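Side-chain contacts in ThiJ/PfpI family protein (Francisella tularensis subsp. novicida, PDB 4P5P), which probably has glyoxalase III activity, as an HSP31-like member of the DJ-1/PfpI family, and is also classed as a cysteine protease and virulence factor: residues 12-15 / 20-23; 125-130 / 220-225; 204-209 / 213-218. All blocks are in the same frame, centred on the assembly; numbering follows the deposited sequence.

In the fold
Interaction 1 lies on the far side of the chain's centre from the other two, in the loop between strand 2-8 and helix 26-35. It is partly buried and mixes a backbone bridge, a long salt bridge and Met-Thr packing. Interactions 2 and 3 are both buried and largely apolar: helix 212-222 lies against strands 127-130 and 203-206, which are neighbours in the central sheet. Their centres are about 12 Å apart, and the strands meet through backbone hydrogen bonds such as the probable one from Ile-204 N to Ile-128 O at 2.7 Å. Interaction 3 is nested within the chain loop closed by interaction 2. The helix packs on the strand just before it and on an earlier one.

Interaction 1 of 3, residues 12-15 / 20-23; sequences DVMG and KTGL
Val-13 and Lys-20 face each other as a single backbone bridge, their CA atoms 4.6 Å apart, where two irregular segments of one loop come together. Next to it, Thr-21 N donates to Asp-12 O at 2.9 Å. The bond is nearly straight at hydrogen (168°), but the donor stands well above the carbonyl plane, 63° out of it. Two CA-H...O contacts flank this bond: Lys-20 CA lies 3.4 Å from the same Asp-12 O, and Asp-12 CA lies 3.3 Å from Thr-21 O. Asp-12 O therefore receives one proper hydrogen bond and one weaker C-H contact.

The first bond of the Thr-21 side chain points at residues 12-15. Its OG1 is anti to the backbone N (chi1 -173°), which sets CG2 between N and the carbonyl carbon and brings this methyl to 3.6 Å from Val-13 C, over the peptide link into Met-14. Met-14 crosses the threonine at about a right angle; its chain bends at both later torsions, and CE ends 3.8 Å from Thr-21 CB. The hydroxyl itself is engaged by Asp-55, with which OG1 forms a hydrogen bond. Meanwhile Asp-12 and Lys-20 run side by side, pointing the same way, with Lys-20 CD 3.6 Å from Asp-12 O and the charges joined by a long salt bridge, OD2 to NZ at 4.0 Å.

Beyond the bridge, Met-14 is the centre of an inverse gamma turn, closed by a weak Gly-15 N to Val-13 O bond, while Gly-22 bonds through its backbone to Gly-103. The main-chain bond and the buried Thr-21, with its methyl on the peptide and its hydroxyl bonded to Asp-55, probably account for most of the hold between the segments, whereas the long Asp-12 to Lys-20 pair probably adds only a modest electrostatic attraction near the surface.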
loop_
_atom_site.group_PDB
_atom_site.type_symbol
_atom_site.label_atom_id
_atom_site.label_comp_id
_atom_site.label_asym_id
_atom_site.label_seq_id
_atom_site.Cartn_x
_atom_site.Cartn_y
_atom_site.Cartn_z
ATOM N N ASP A 12 2.898 -8.757 -11.849
ATOM C CA ASP A 12 4.174 -8.331 -12.428
ATOM C C ASP A 12 4.134 -7.845 -13.871
ATOM O O ASP A 12 5.183 -7.544 -14.426
ATOM C CB ASP A 12 5.213 -9.467 -12.331
ATOM C CG ASP A 12 4.859 -10.691 -13.176
ATOM O OD1 ASP A 12 3.709 -10.834 -13.610
ATOM O OD2 ASP A 12 5.739 -11.554 -13.372
ATOM N N VAL A 13 2.956 -7.725 -14.478
ATOM C CA VAL A 13 2.868 -7.250 -15.861
ATOM C C VAL A 13 1.923 -6.066 -15.970
ATOM O O VAL A 13 0.838 -6.055 -15.390
ATOM C CB VAL A 13 2.391 -8.353 -16.828
ATOM C CG1 VAL A 13 2.224 -7.806 -18.251
ATOM C CG2 VAL A 13 3.364 -9.510 -16.825
ATOM N N MET A 14 2.354 -5.069 -16.725
ATOM C CA MET A 14 1.590 -3.852 -16.901
ATOM C C MET A 14 0.476 -4.090 -17.919
ATOM O O MET A 14 0.624 -3.813 -19.103
ATOM C CB MET A 14 2.524 -2.720 -17.336
ATOM C CG MET A 14 1.943 -1.335 -17.151
ATOM S SD MET A 14 2.004 -0.740 -15.447
ATOM C CE MET A 14 3.674 -0.091 -15.334
ATOM N N GLY A 15 -0.639 -4.635 -17.460
ATOM C CA GLY A 15 -1.795 -4.813 -18.326
ATOM C C GLY A 15 -1.566 -5.780 -19.476
ATOM O O GLY A 15 -1.094 -6.893 -19.269
ATOM N N LYS A 20 7.142 -4.952 -17.556
ATOM C CA LYS A 20 7.139 -5.483 -16.205
ATOM C C LYS A 20 6.776 -4.419 -15.171
ATOM O O LYS A 20 7.135 -3.250 -15.307
ATOM C CB LYS A 20 8.507 -6.082 -15.878
ATOM C CG LYS A 20 8.882 -7.291 -16.741
ATOM C CD LYS A 20 7.936 -8.469 -16.512
ATOM C CE LYS A 20 8.471 -9.766 -17.120
ATOM N NZ LYS A 20 8.494 -10.890 -16.132
ATOM N N THR A 21 6.049 -4.822 -14.139
ATOM C CA THR A 21 5.770 -3.916 -13.041
ATOM C C THR A 21 5.733 -4.721 -11.746
ATOM O O THR A 21 6.238 -5.853 -11.682
ATOM C CB THR A 21 4.449 -3.140 -13.255
ATOM O OG1 THR A 21 4.300 -2.152 -12.225
ATOM C CG2 THR A 21 3.239 -4.057 -13.226
ATOM N N GLY A 22 5.165 -4.125 -10.711
ATOM C CA GLY A 22 5.037 -4.790 -9.437
ATOM C C GLY A 22 5.038 -3.775 -8.324
ATOM O O GLY A 22 4.398 -2.739 -8.438
ATOM N N LEU A 23 5.768 -4.087 -7.264
ATOM C CA LEU A 23 5.949 -3.216 -6.118
ATOM C C LEU A 23 6.870 -2.040 -6.421
ATOM O O LEU A 23 7.894 -2.209 -7.085
ATOM C CB LEU A 23 6.528 -4.026 -4.959
ATOM C CG LEU A 23 7.099 -3.274 -3.756
ATOM C CD1 LEU A 23 5.995 -2.657 -2.916
ATOM C CD2 LEU A 23 7.935 -4.230 -2.926
#

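Interaction 2 of 3, residues 125-130 / 220-225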
loop_
_atom_site.group_PDB
_atom_site.type_symbol
_atom_site.label_atom_id
_atom_site.label_comp_id
_atom_site.label_asym_id
_atom_site.label_seq_id
_atom_site.Cartn_x
_atom_site.Cartn_y
_atom_site.Cartn_z
ATOM N N ASN A 125 -10.570 -0.358 15.430
ATOM C CA ASN A 125 -9.986 0.974 15.289
ATOM C C ASN A 125 -8.457 0.927 15.246
ATOM O O ASN A 125 -7.768 1.776 15.823
ATOM C CB ASN A 125 -10.457 1.885 16.430
ATOM C CG ASN A 125 -10.188 3.359 16.156
ATOM O OD1 ASN A 125 -10.323 3.835 15.024
ATOM N ND2 ASN A 125 -9.795 4.091 17.193
ATOM N N GLY A 126 -7.934 -0.077 14.545
ATOM C CA GLY A 126 -6.513 -0.163 14.293
ATOM C C GLY A 126 -6.169 0.735 13.129
ATOM O O GLY A 126 -7.040 1.386 12.558
ATOM N N VAL A 127 -4.896 0.759 12.762
ATOM C CA VAL A 127 -4.432 1.631 11.694
ATOM C C VAL A 127 -4.476 0.925 10.356
ATOM O O VAL A 127 -3.989 -0.186 10.223
ATOM C CB VAL A 127 -3.005 2.126 11.972
ATOM C CG1 VAL A 127 -2.457 2.936 10.804
ATOM C CG2 VAL A 127 -2.995 2.942 13.254
ATOM N N ILE A 128 -5.061 1.598 9.373
ATOM C CA ILE A 128 -5.107 1.158 7.988
ATOM C C ILE A 128 -4.343 2.164 7.152
ATOM O O ILE A 128 -4.735 3.323 7.085
ATOM C CB ILE A 128 -6.550 1.044 7.476
ATOM C CG1 ILE A 128 -7.281 -0.048 8.238
ATOM C CG2 ILE A 128 -6.587 0.716 5.993
ATOM C CD1 ILE A 128 -8.741 0.189 8.322
ATOM N N GLY A 129 -3.248 1.734 6.539
ATOM C CA GLY A 129 -2.429 2.615 5.729
ATOM C C GLY A 129 -2.325 2.159 4.285
ATOM O O GLY A 129 -2.289 0.961 4.021
ATOM N N ALA A 130 -2.297 3.093 3.338
ATOM C CA ALA A 130 -2.058 2.735 1.937
ATOM C C ALA A 130 -1.396 3.892 1.214
ATOM O O ALA A 130 -1.748 5.040 1.454
ATOM C CB ALA A 130 -3.350 2.341 1.242
ATOM N N LYS A 220 3.173 5.577 12.498
ATOM C CA LYS A 220 3.839 5.243 13.749
ATOM C C LYS A 220 3.169 5.972 14.898
ATOM O O LYS A 220 2.967 5.406 15.977
ATOM C CB LYS A 220 5.333 5.586 13.686
ATOM C CG LYS A 220 6.122 5.022 14.855
ATOM C CD LYS A 220 7.612 5.021 14.592
ATOM C CE LYS A 220 8.358 4.402 15.769
ATOM N NZ LYS A 220 9.704 3.872 15.401
ATOM N N GLN A 221 2.804 7.225 14.658
ATOM C CA GLN A 221 2.125 8.016 15.673
ATOM C C GLN A 221 0.727 7.470 15.982
ATOM O O GLN A 221 0.314 7.428 17.145
ATOM C CB GLN A 221 2.028 9.469 15.226
ATOM C CG GLN A 221 1.450 10.387 16.283
ATOM C CD GLN A 221 1.592 11.844 15.909
ATOM O OE1 GLN A 221 2.129 12.172 14.850
ATOM N NE2 GLN A 221 1.114 12.729 16.776
ATOM N N SER A 222 0.012 7.041 14.943
ATOM C CA SER A 222 -1.359 6.563 15.099
ATOM C C SER A 222 -1.427 5.229 15.840
ATOM O O SER A 222 -2.470 4.882 16.406
ATOM C CB SER A 222 -2.035 6.429 13.736
ATOM O OG SER A 222 -3.420 6.156 13.881
ATOM N N LEU A 223 -0.323 4.482 15.833
ATOM C CA LEU A 223 -0.242 3.220 16.569
ATOM C C LEU A 223 -0.422 3.407 18.068
ATOM O O LEU A 223 -0.761 2.461 18.779
ATOM C CB LEU A 223 1.102 2.532 16.333
ATOM C CG LEU A 223 1.310 1.841 14.993
ATOM C CD1 LEU A 223 2.744 1.341 14.860
ATOM C CD2 LEU A 223 0.322 0.693 14.862
ATOM N N PHE A 224 -0.175 4.621 18.545
ATOM C CA PHE A 224 -0.232 4.919 19.976
ATOM C C PHE A 224 -1.316 5.947 20.285
ATOM O O PHE A 224 -1.730 6.709 19.410
ATOM C CB PHE A 224 1.136 5.410 20.457
ATOM C CG PHE A 224 2.244 4.421 20.218
ATOM C CD1 PHE A 224 2.514 3.420 21.142
ATOM C CD2 PHE A 224 3.001 4.475 19.059
ATOM C CE1 PHE A 224 3.524 2.501 20.915
ATOM C CE2 PHE A 224 4.015 3.555 18.830
ATOM C CZ PHE A 224 4.273 2.573 19.752
ATOM N N ASN A 225 -1.775 5.965 21.532
ATOM C CA ASN A 225 -2.853 6.867 21.944
ATOM C C ASN A 225 -2.362 8.001 22.837
ATOM O O ASN A 225 -1.320 7.885 23.486
ATOM C CB ASN A 225 -3.950 6.079 22.662
ATOM C CG ASN A 225 -4.740 5.196 21.716
ATOM O OD1 ASN A 225 -4.832 3.980 21.908
ATOM N ND2 ASN A 225 -5.308 5.805 20.675
ATOM O OXT ASN A 225 -2.992 9.059 22.927
#
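Val-127 lays its CG2 methyl against the side chain of Ser-222, 3.6 Å from CB. CG2 is a methyl and can neither donate nor accept a hydrogen bond, so this is van der Waals contact. The first bond of Ser-222 points to the strand, and with OG anti to the backbone N (chi1 -171°) the hydroxyl meets the methyl; the 3.3 Å from Val-127 CG2 to Ser-222 OG is doubtful, since it belongs to one of two deposited serine conformers. Val-127 CG2 also reaches Leu-223, 4.0 Å from its N and 4.3 Å from its CD2. Although the leucine CB points away from the strand, the end of the side chain returns toward it and also touches Ala-95 of the adjacent strand 95-98 and Val-4 of strand 2-8. One valine branch thus packs against Ser-222 and Leu-223.

The next strand residue, Ile-128, instead touches Val-118, Ile-121 and Tyr-122 of helix 112-123. That helix closes in a Schellman motif with Asn-125 as its C-prime residue, just before strand 127-130 begins. Helices on both faces of a central, mainly parallel sheet are characteristic of the flavodoxin-like fold, here in a DJ-1/PfpI family member.

Interaction 3 of 3, residues 204-209 / 213-218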
loop_
_atom_site.group_PDB
_atom_site.type_symbol
_atom_site.label_atom_id
_atom_site.label_comp_id
_atom_site.label_asym_id
_atom_site.label_seq_id
_atom_site.Cartn_x
_atom_site.Cartn_y
_atom_site.Cartn_z
ATOM N N ILE A 204 -5.042 6.012 6.855
ATOM C CA ILE A 204 -3.961 6.898 6.480
ATOM C C ILE A 204 -3.580 6.606 5.043
ATOM O O ILE A 204 -3.189 5.488 4.719
ATOM C CB ILE A 204 -2.745 6.719 7.407
ATOM C CG1 ILE A 204 -3.162 7.036 8.848
ATOM C CG2 ILE A 204 -1.602 7.622 6.960
ATOM C CD1 ILE A 204 -2.140 6.637 9.886
ATOM N N THR A 205 -3.709 7.598 4.179
ATOM C CA THR A 205 -3.359 7.429 2.780
ATOM C C THR A 205 -2.300 8.450 2.362
ATOM O O THR A 205 -2.167 9.520 2.961
ATOM C CB THR A 205 -4.603 7.537 1.858
ATOM O OG1 THR A 205 -5.315 8.750 2.123
ATOM C CG2 THR A 205 -5.569 6.370 2.081
ATOM N N ALA A 206 -1.519 8.087 1.360
ATOM C CA ALA A 206 -0.391 8.897 0.913
ATOM C C ALA A 206 -0.349 8.864 -0.607
ATOM O O ALA A 206 -0.761 7.891 -1.233
ATOM C CB ALA A 206 0.911 8.391 1.514
ATOM N N GLN A 207 0.134 9.942 -1.207
ATOM C CA GLN A 207 -0.088 10.169 -2.627
ATOM C C GLN A 207 0.893 9.463 -3.570
ATOM O O GLN A 207 0.485 8.977 -4.616
ATOM C CB GLN A 207 -0.047 11.672 -2.887
ATOM C CG GLN A 207 -0.375 12.075 -4.307
ATOM C CD GLN A 207 -0.470 13.575 -4.450
ATOM O OE1 GLN A 207 -0.852 14.270 -3.509
ATOM N NE2 GLN A 207 -0.116 14.085 -5.624
ATOM N N ASN A 208 2.170 9.406 -3.199
ATOM C CA ASN A 208 3.231 9.095 -4.150
ATOM C C ASN A 208 4.482 8.605 -3.410
ATOM O O ASN A 208 4.511 8.605 -2.186
ATOM C CB ASN A 208 3.511 10.339 -5.006
ATOM C CG ASN A 208 3.747 11.567 -4.169
ATOM O OD1 ASN A 208 4.337 11.485 -3.093
ATOM N ND2 ASN A 208 3.260 12.726 -4.642
ATOM N N PRO A 209 5.508 8.140 -4.145
ATOM C CA PRO A 209 6.699 7.646 -3.454
ATOM C C PRO A 209 7.342 8.730 -2.594
ATOM O O PRO A 209 7.976 8.421 -1.577
ATOM C CB PRO A 209 7.620 7.229 -4.601
ATOM C CG PRO A 209 6.712 6.955 -5.736
ATOM C CD PRO A 209 5.600 7.935 -5.600
ATOM N N THR A 213 8.017 8.952 3.638
ATOM C CA THR A 213 8.537 9.332 4.951
ATOM C C THR A 213 7.431 9.806 5.880
ATOM O O THR A 213 7.279 9.298 6.995
ATOM C CB THR A 213 9.608 10.444 4.826
ATOM O OG1 THR A 213 10.781 9.904 4.213
ATOM C CG2 THR A 213 9.988 11.010 6.181
ATOM N N ASP A 214 6.656 10.781 5.423
ATOM C CA ASP A 214 5.604 11.344 6.247
ATOM C C ASP A 214 4.477 10.336 6.461
ATOM O O ASP A 214 3.786 10.372 7.470
ATOM C CB ASP A 214 5.062 12.618 5.610
ATOM C CG ASP A 214 5.872 13.852 5.985
ATOM O OD1 ASP A 214 6.964 13.718 6.581
ATOM O OD2 ASP A 214 5.412 14.969 5.679
ATOM N N PHE A 215 4.306 9.448 5.490
ATOM C CA PHE A 215 3.347 8.353 5.584
ATOM C C PHE A 215 3.699 7.496 6.786
ATOM O O PHE A 215 2.855 7.234 7.649
ATOM C CB PHE A 215 3.376 7.551 4.271
ATOM C CG PHE A 215 2.516 6.304 4.249
ATOM C CD1 PHE A 215 1.147 6.366 4.412
ATOM C CD2 PHE A 215 3.094 5.068 3.949
ATOM C CE1 PHE A 215 0.375 5.223 4.332
ATOM C CE2 PHE A 215 2.328 3.929 3.869
ATOM C CZ PHE A 215 0.978 4.004 4.052
ATOM N N ALA A 216 4.961 7.077 6.843
ATOM C CA ALA A 216 5.435 6.242 7.939
ATOM C C ALA A 216 5.322 6.958 9.280
ATOM O O ALA A 216 4.959 6.349 10.291
ATOM C CB ALA A 216 6.876 5.820 7.690
ATOM N N LYS A 217 5.669 8.243 9.292
ATOM C CA LYS A 217 5.559 9.046 10.503
ATOM C C LYS A 217 4.129 9.038 11.044
ATOM O O LYS A 217 3.907 8.851 12.244
ATOM C CB LYS A 217 5.997 10.491 10.247
ATOM C CG LYS A 217 7.485 10.672 9.993
ATOM C CD LYS A 217 7.799 12.117 9.612
ATOM C CE LYS A 217 9.284 12.334 9.358
ATOM N NZ LYS A 217 9.560 13.688 8.798
ATOM N N ALA A 218 3.166 9.243 10.153
ATOM C CA ALA A 218 1.757 9.268 10.526
ATOM C C ALA A 218 1.290 7.918 11.076
ATOM O O ALA A 218 0.563 7.850 12.063
ATOM C CB ALA A 218 0.928 9.661 9.343
#
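Ile-204 O accepts a backbone hydrogen bond within the sheet, with Ala-130 N 2.9 Å from Ile-204 O. The same oxygen meets the rim of the Phe-215 ring: Ile-204 O lies 3.6 Å from Phe-215 CE1, close to the ring plane. One strand carbonyl thus serves both the sheet and the helix packed on it. The strand 204-206 and helix 213-218 axes come within 8.6 Å and run almost exactly antiparallel, at 174°, as expected where a strand turns back through a short connection into the next helix.

Phe-215 has CG anti to its main-chain nitrogen (chi1 175°), which brings the ring onto the strand although its CB does not point there. Ala-206 CB touches Phe-215 CD1 at 3.5 Å, approaching the ring obliquely. Ile-204 spans two helix residues: its CG2 is 4.0 Å from Ala-218 CB and equally far from Phe-215 CD1, and Ile-204 CD1 lies 3.7 Å from Ala-218 O. The far end of the ring, CZ, packs on the backbone of Gly-129 and Ala-130. On another side of the helix, Ala-216 packs against helix 26-35.

Across this interface no hydrogen bond forms; close apolar packing joins strand to helix, and the edge-on aromatic C-H probably adds a small electrostatic attraction to the carbonyl oxygen.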